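Local atomic coordinates of YfdX protein (Salmonella enterica I, PDB entry 6A02), a protein that has no firmly assigned biochemical activity but is implicated in both the antibiotic stress response and the virulence of Salmonella Typhi. Residues 76-86 against 127-138. Sequence-based numbering, arbitrary orientation.
Sequences DHYIRINSSIT and VIENQELIPLQQ
Strand 77-86 runs antiparallel to strand 127-135, and paired backbone bonds join Ile79 to Ile134, Ser84 to Asn130 and Thr86 to Ile128. The register slips once: Ile81 N donates almost straight to Glu132 O (2.8 Å, 177°), while Asn82 N reaches the same oxygen only weakly; Glu132 N donates in return to Asn82 O.

Among the side chains, the Asn130 amide spreads both N-H groups of ND2 in its own plane, one to Thr86 OG1 (3.0 Å) and one to Ser84 OG (3.2 Å); its OD1 turns to Ser173. On the opposite face of the sheet, Ser83 OG donates to Glu129 OE2 (2.7 Å) from above the carboxylate plane, and Leu12 N also binds that oxygen.

On the helix side of the bulge, Ile79 CG1 lies alongside Ile134 CG1 (3.8 Å), Ile81 CG2 meets the same carbon, and helix 19-36 covers both Ile79 and Ile81.

Just ahead of the strand, Asp76, its CG anti to the backbone N (chi1 -156°), grips the first turn of helix 136-151: OD1 accepts from Gln137 N (2.8 Å) and OD2 from Gln138 N (2.9 Å). A carboxylate thus holds the N-H groups of a helix start whose N-cap position is Pro135, beside an antiparallel pair interrupted by a classic beta bulge.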
ATOM      1  N   ASP A  76      -1.204  15.752 -21.482  1.00 18.69           N
ATOM      2  CA  ASP A  76      -1.568  14.399 -21.100  1.00 17.63           C
ATOM      3  C   ASP A  76      -2.860  14.410 -20.288  1.00 15.92           C
ATOM      4  O   ASP A  76      -3.359  15.460 -19.867  1.00 13.47           O
ATOM      5  CB  ASP A  76      -0.432  13.778 -20.284  1.00 15.02           C
ATOM      6  CG  ASP A  76      -0.427  12.260 -20.318  1.00 13.48           C
ATOM      7  OD1 ASP A  76      -1.337  11.650 -20.911  1.00 13.25           O
ATOM      8  OD2 ASP A  76       0.516  11.681 -19.735  1.00 13.53           O
ATOM      9  N   HIS A  77      -3.394  13.212 -20.058  1.00 12.49           N
ATOM     10  CA  HIS A  77      -4.607  13.046 -19.275  1.00 11.20           C
ATOM     11  C   HIS A  77      -4.505  11.753 -18.489  1.00  9.58           C
ATOM     12  O   HIS A  77      -3.902  10.777 -18.947  1.00 10.87           O
ATOM     13  CB  HIS A  77      -5.840  12.979 -20.182  1.00 15.89           C
ATOM     14  CG  HIS A  77      -6.052  14.220 -20.992  1.00 21.24           C
ATOM     15  ND1 HIS A  77      -6.793  15.287 -20.534  1.00 27.10           N
ATOM     16  CD2 HIS A  77      -5.597  14.573 -22.217  1.00 25.78           C
ATOM     17  CE1 HIS A  77      -6.797  16.241 -21.448  1.00 25.42           C
ATOM     18  NE2 HIS A  77      -6.080  15.832 -22.480  1.00 28.30           N
ATOM     19  N   TYR A  78      -5.124  11.751 -17.316  1.00  9.84           N
ATOM     20  CA  TYR A  78      -5.300  10.518 -16.564  1.00  8.80           C
ATOM     21  C   TYR A  78      -6.487   9.733 -17.104  1.00 10.78           C
ATOM     22  O   TYR A  78      -7.538  10.309 -17.413  1.00 10.80           O
ATOM     23  CB  TYR A  78      -5.582  10.850 -15.103  1.00  9.47           C
ATOM     24  CG  TYR A  78      -4.352  11.134 -14.292  1.00  9.56           C
ATOM     25  CD1 TYR A  78      -3.513  10.096 -13.893  1.00  9.51           C
ATOM     26  CD2 TYR A  78      -4.043  12.432 -13.884  1.00 13.78           C
ATOM     27  CE1 TYR A  78      -2.379  10.337 -13.140  1.00  9.77           C
ATOM     28  CE2 TYR A  78      -2.910  12.690 -13.109  1.00 12.85           C
ATOM     29  CZ  TYR A  78      -2.080  11.636 -12.752  1.00 10.62           C
ATOM     30  OH  TYR A  78      -0.952  11.879 -11.995  1.00 12.93           O
ATOM     31  N   ILE A  79      -6.321   8.413 -17.201  1.00  8.13           N
ATOM     32  CA  ILE A  79      -7.413   7.504 -17.534  1.00  8.75           C
ATOM     33  C   ILE A  79      -7.675   6.542 -16.380  1.00  9.20           C
ATOM     34  O   ILE A  79      -6.769   6.169 -15.622  1.00  9.35           O
ATOM     35  CB  ILE A  79      -7.185   6.722 -18.848  1.00  9.63           C
ATOM     36  CG1 ILE A  79      -5.918   5.865 -18.761  1.00  9.66           C
ATOM     37  CG2 ILE A  79      -7.175   7.669 -20.068  1.00 11.23           C
ATOM     38  CD1 ILE A  79      -5.896   4.725 -19.804  1.00 10.10           C
ATOM     39  N   ARG A  80      -8.933   6.126 -16.268  1.00  9.29           N
ATOM     40  CA  ARG A  80      -9.374   5.175 -15.251  1.00  8.88           C
ATOM     41  C   ARG A  80      -9.018   3.751 -15.657  1.00  7.75           C
ATOM     42  O   ARG A  80      -9.338   3.317 -16.771  1.00  9.08           O
ATOM     43  CB  ARG A  80     -10.896   5.260 -15.089  1.00 10.08           C
ATOM     44  CG  ARG A  80     -11.390   6.567 -14.487  1.00 11.66           C
ATOM     45  CD  ARG A  80     -12.917   6.631 -14.443  1.00 13.43           C
ATOM     46  NE  ARG A  80     -13.444   6.691 -15.798  1.00 14.97           N
ATOM     47  CZ  ARG A  80     -13.669   7.821 -16.466  1.00 14.82           C
ATOM     48  NH1 ARG A  80     -13.453   9.004 -15.891  1.00 14.55           N
ATOM     49  NH2 ARG A  80     -14.121   7.763 -17.716  1.00 14.57           N
ATOM     50  N   ILE A  81      -8.384   3.008 -14.747  1.00  8.10           N
ATOM     51  CA  ILE A  81      -8.048   1.611 -14.998  1.00  8.02           C
ATOM     52  C   ILE A  81      -8.664   0.638 -14.004  1.00  7.95           C
ATOM     53  O   ILE A  81      -8.651  -0.573 -14.268  1.00  9.59           O
ATOM     54  CB  ILE A  81      -6.525   1.366 -15.134  1.00  8.59           C
ATOM     55  CG1 ILE A  81      -5.821   1.480 -13.780  1.00  9.82           C
ATOM     56  CG2 ILE A  81      -5.927   2.317 -16.148  1.00 11.87           C
ATOM     57  CD1 ILE A  81      -4.365   1.031 -13.813  1.00 12.28           C
ATOM     58  N   ASN A  82      -9.199   1.110 -12.882  1.00  8.52           N
ATOM     59  CA  ASN A  82      -9.858   0.214 -11.938  1.00  8.31           C
ATOM     60  C   ASN A  82     -10.709   1.048 -11.000  1.00  9.91           C
ATOM     61  O   ASN A  82     -10.431   2.228 -10.773  1.00  9.54           O
ATOM     62  CB  ASN A  82      -8.845  -0.619 -11.143  1.00 10.99           C
ATOM     63  CG  ASN A  82      -9.503  -1.732 -10.359  1.00 14.42           C
ATOM     64  OD1 ASN A  82     -10.081  -2.636 -10.938  1.00 14.78           O
ATOM     65  ND2 ASN A  82      -9.434  -1.659  -9.032  1.00 15.68           N
ATOM     66  N   SER A  83     -11.737   0.420 -10.435  1.00  9.29           N
ATOM     67  CA  SER A  83     -12.488   1.010  -9.337  1.00  8.46           C
ATOM     68  C   SER A  83     -12.659  -0.014  -8.229  1.00 11.24           C
ATOM     69  O   SER A  83     -12.914  -1.197  -8.490  1.00 13.42           O
ATOM     70  CB  SER A  83     -13.880   1.460  -9.763  1.00 12.19           C
ATOM     71  OG  SER A  83     -14.292   2.534  -8.940  0.53 12.55           O
ATOM     72  N   SER A  84     -12.551   0.452  -6.987  1.00  8.23           N
ATOM     73  CA  SER A  84     -12.847  -0.382  -5.829  1.00 10.34           C
ATOM     74  C   SER A  84     -13.620   0.433  -4.803  1.00  8.55           C
ATOM     75  O   SER A  84     -13.790   1.648  -4.936  1.00  9.92           O
ATOM     76  CB  SER A  84     -11.575  -0.951  -5.197  1.00 10.14           C
ATOM     77  OG  SER A  84     -10.822   0.081  -4.583  1.00 12.62           O
ATOM     78  N   ILE A  85     -14.082  -0.250  -3.756  1.00  9.96           N
ATOM     79  CA  ILE A  85     -14.913   0.355  -2.723  1.00  8.99           C
ATOM     80  C   ILE A  85     -14.195   0.291  -1.381  1.00  9.23           C
ATOM     81  O   ILE A  85     -13.590  -0.732  -1.040  1.00 11.92           O
ATOM     82  CB  ILE A  85     -16.265  -0.383  -2.631  1.00  9.79           C
ATOM     83  CG1 ILE A  85     -17.026  -0.258  -3.953  1.00 11.47           C
ATOM     84  CG2 ILE A  85     -17.111   0.143  -1.472  1.00 13.76           C
ATOM     85  CD1 ILE A  85     -17.449   1.147  -4.265  1.00 12.27           C
ATOM     86  N   THR A  86     -14.283   1.378  -0.615  1.00 10.60           N
ATOM     87  CA  THR A  86     -13.993   1.366   0.815  1.00  8.71           C
ATOM     88  C   THR A  86     -15.254   1.717   1.587  1.00 11.53           C
ATOM     89  O   THR A  86     -15.894   2.745   1.325  1.00 13.10           O
ATOM     90  CB  THR A  86     -12.899   2.384   1.151  1.00 11.62           C
ATOM     91  OG1 THR A  86     -11.699   1.996   0.493  1.00 11.98           O
ATOM     92  CG2 THR A  86     -12.663   2.470   2.680  1.00 12.70           C
ATOM     93  N   VAL A 127     -19.588   5.150   2.001  1.00 13.68           N
ATOM     94  CA  VAL A 127     -18.992   4.479   0.848  1.00 13.25           C
ATOM     95  C   VAL A 127     -18.053   5.451   0.151  1.00 13.07           C
ATOM     96  O   VAL A 127     -18.435   6.589  -0.148  1.00 13.10           O
ATOM     97  CB  VAL A 127     -20.060   3.965  -0.138  1.00 12.51           C
ATOM     98  CG1 VAL A 127     -19.399   3.330  -1.351  1.00 14.89           C
ATOM     99  CG2 VAL A 127     -20.953   2.947   0.547  1.00 14.92           C
ATOM    100  N   ILE A 128     -16.835   4.991  -0.120  1.00 11.17           N
ATOM    101  CA  ILE A 128     -15.846   5.738  -0.887  1.00 11.68           C
ATOM    102  C   ILE A 128     -15.475   4.893  -2.094  1.00 11.09           C
ATOM    103  O   ILE A 128     -15.276   3.680  -1.969  1.00 11.45           O
ATOM    104  CB  ILE A 128     -14.600   6.019  -0.022  1.00 12.61           C
ATOM    105  CG1 ILE A 128     -14.911   7.064   1.048  1.00 15.82           C
ATOM    106  CG2 ILE A 128     -13.416   6.453  -0.886  1.00 13.38           C
ATOM    107  CD1 ILE A 128     -15.021   8.461   0.509  1.00 20.67           C
ATOM    108  N   GLU A 129     -15.399   5.518  -3.266  1.00 10.26           N
ATOM    109  CA  GLU A 129     -14.966   4.826  -4.469  1.00  9.33           C
ATOM    110  C   GLU A 129     -13.518   5.201  -4.762  1.00  8.01           C
ATOM    111  O   GLU A 129     -13.184   6.391  -4.841  1.00 11.15           O
ATOM    112  CB  GLU A 129     -15.859   5.186  -5.656  1.00 10.52           C
ATOM    113  CG  GLU A 129     -15.481   4.441  -6.897  1.00  9.59           C
ATOM    114  CD  GLU A 129     -16.277   4.847  -8.113  1.00 14.34           C
ATOM    115  OE1 GLU A 129     -16.627   6.040  -8.242  1.00 16.65           O
ATOM    116  OE2 GLU A 129     -16.530   3.963  -8.954  1.00 12.79           O
ATOM    117  N   ASN A 130     -12.663   4.189  -4.922  1.00  7.94           N
ATOM    118  CA  ASN A 130     -11.238   4.397  -5.187  1.00  9.17           C
ATOM    119  C   ASN A 130     -10.993   4.123  -6.661  1.00  8.64           C
ATOM    120  O   ASN A 130     -11.090   2.978  -7.110  1.00 11.03           O
ATOM    121  CB  ASN A 130     -10.383   3.460  -4.343  1.00  9.31           C
ATOM    122  CG  ASN A 130     -10.757   3.482  -2.901  1.00  9.51           C
ATOM    123  OD1 ASN A 130     -10.580   4.481  -2.215  1.00 10.20           O
ATOM    124  ND2 ASN A 130     -11.269   2.353  -2.414  1.00 11.16           N
ATOM    125  N   GLN A 131     -10.663   5.163  -7.408  1.00  8.12           N
ATOM    126  CA  GLN A 131     -10.429   5.046  -8.835  1.00  8.79           C
ATOM    127  C   GLN A 131      -8.929   5.053  -9.091  1.00  8.70           C
ATOM    128  O   GLN A 131      -8.250   6.050  -8.810  1.00  8.64           O
ATOM    129  CB  GLN A 131     -11.107   6.187  -9.589  1.00 11.10           C
ATOM    130  CG  GLN A 131     -12.639   6.154  -9.498  1.00 11.15           C
ATOM    131  CD  GLN A 131     -13.296   7.213 -10.351  1.00 17.49           C
ATOM    132  OE1 GLN A 131     -12.626   7.959 -11.067  1.00 22.92           O
ATOM    133  NE2 GLN A 131     -14.621   7.282 -10.283  1.00 17.00           N
ATOM    134  N   GLU A 132      -8.418   3.943  -9.604  1.00  8.32           N
ATOM    135  CA  GLU A 132      -7.019   3.840  -9.980  1.00  8.07           C
ATOM    136  C   GLU A 132      -6.851   4.470 -11.354  1.00  8.45           C
ATOM    137  O   GLU A 132      -7.591   4.138 -12.283  1.00  8.92           O
ATOM    138  CB  GLU A 132      -6.620   2.368 -10.017  1.00  9.77           C
ATOM    139  CG  GLU A 132      -5.155   2.149 -10.271  1.00 15.35           C
ATOM    140  CD  GLU A 132      -4.766   0.677 -10.359  1.00 21.41           C
ATOM    141  OE1 GLU A 132      -5.652  -0.191 -10.248  1.00 21.62           O
ATOM    142  OE2 GLU A 132      -3.560   0.393 -10.543  1.00 24.75           O
ATOM    143  N   LEU A 133      -5.874   5.375 -11.481  1.00  8.24           N
ATOM    144  CA  LEU A 133      -5.658   6.150 -12.696  1.00  7.11           C
ATOM    145  C   LEU A 133      -4.206   6.054 -13.128  1.00  7.70           C
ATOM    146  O   LEU A 133      -3.299   5.953 -12.293  1.00  8.88           O
ATOM    147  CB  LEU A 133      -5.974   7.643 -12.476  1.00  9.01           C
ATOM    148  CG  LEU A 133      -7.224   8.013 -11.665  1.00  9.67           C
ATOM    149  CD1 LEU A 133      -7.289   9.510 -11.406  1.00 11.77           C
ATOM    150  CD2 LEU A 133      -8.483   7.558 -12.378  1.00 10.90           C
ATOM    151  N   ILE A 134      -3.982   6.136 -14.440  1.00  8.23           N
ATOM    152  CA  ILE A 134      -2.628   6.324 -14.969  1.00  8.65           C
ATOM    153  C   ILE A 134      -2.606   7.484 -15.952  1.00  9.41           C
ATOM    154  O   ILE A 134      -3.612   7.759 -16.625  1.00  8.19           O
ATOM    155  CB  ILE A 134      -2.065   5.066 -15.649  1.00  9.01           C
ATOM    156  CG1 ILE A 134      -2.953   4.639 -16.819  1.00  9.69           C
ATOM    157  CG2 ILE A 134      -1.840   3.941 -14.623  1.00 10.42           C
ATOM    158  CD1 ILE A 134      -2.290   3.631 -17.725  1.00 11.73           C
ATOM    159  N   PRO A 135      -1.473   8.177 -16.082  1.00  8.18           N
ATOM    160  CA  PRO A 135      -1.326   9.192 -17.134  1.00  9.60           C
ATOM    161  C   PRO A 135      -1.038   8.481 -18.449  1.00  9.46           C
ATOM    162  O   PRO A 135      -0.046   7.764 -18.572  1.00 10.39           O
ATOM    163  CB  PRO A 135      -0.118  10.007 -16.664  1.00 10.13           C
ATOM    164  CG  PRO A 135       0.718   9.000 -15.887  1.00  9.72           C
ATOM    165  CD  PRO A 135      -0.272   8.061 -15.230  1.00  9.00           C
ATOM    166  N   LEU A 136      -1.908   8.679 -19.438  1.00  9.15           N
ATOM    167  CA  LEU A 136      -1.887   7.799 -20.603  1.00 11.50           C
ATOM    168  C   LEU A 136      -0.628   7.988 -21.441  1.00 11.24           C
ATOM    169  O   LEU A 136       0.075   7.015 -21.754  1.00 11.58           O
ATOM    170  CB  LEU A 136      -3.141   8.005 -21.446  1.00 10.61           C
ATOM    171  CG  LEU A 136      -3.236   7.176 -22.731  1.00 12.25           C
ATOM    172  CD1 LEU A 136      -3.055   5.680 -22.482  1.00 11.76           C
ATOM    173  CD2 LEU A 136      -4.574   7.456 -23.414  1.00 14.80           C
ATOM    174  N   GLN A 137      -0.329   9.226 -21.833  1.00 11.88           N
ATOM    175  CA  GLN A 137       0.799   9.412 -22.738  1.00 12.43           C
ATOM    176  C   GLN A 137       2.119   9.182 -22.021  1.00 11.54           C
ATOM    177  O   GLN A 137       3.049   8.611 -22.600  1.00 12.95           O
ATOM    178  CB  GLN A 137       0.753  10.786 -23.405  1.00 15.23           C
ATOM    179  CG  GLN A 137       1.639  10.873 -24.645  1.00 20.60           C
ATOM    180  CD  GLN A 137       1.321   9.797 -25.681  1.00 24.87           C
ATOM    181  OE1 GLN A 137       0.153   9.531 -25.991  1.00 22.40           O
ATOM    182  NE2 GLN A 137       2.366   9.161 -26.214  1.00 27.16           N
ATOM    183  N   GLN A 138       2.215   9.600 -20.758  1.00 11.15           N
ATOM    184  CA  GLN A 138       3.431   9.354 -19.990  1.00 12.90           C
ATOM    185  C   GLN A 138       3.686   7.858 -19.820  1.00 13.18           C
ATOM    186  O   GLN A 138       4.833   7.398 -19.908  1.00 12.81           O
ATOM    187  CB  GLN A 138       3.348  10.087 -18.651  1.00 11.26           C
ATOM    188  CG  GLN A 138       4.586   9.972 -17.776  1.00 13.24           C
ATOM    189  CD  GLN A 138       4.544  10.914 -16.569  1.00 15.67           C
ATOM    190  OE1 GLN A 138       3.476  11.381 -16.146  1.00 14.16           O
ATOM    191  NE2 GLN A 138       5.716  11.187 -16.000  1.00 17.81           N
TER
HETATM  192  O   HOH W   1       1.429  13.006 -17.378  1.00 13.38           O
HETATM  193  O   HOH W   2     -13.855   9.518 -13.061  1.00 23.46           O
HETATM  194  O   HOH W   3      -9.120   0.924  -7.560  1.00 17.57           O
HETATM  195  O   HOH W   4     -10.428   4.661   0.607  1.00 17.17           O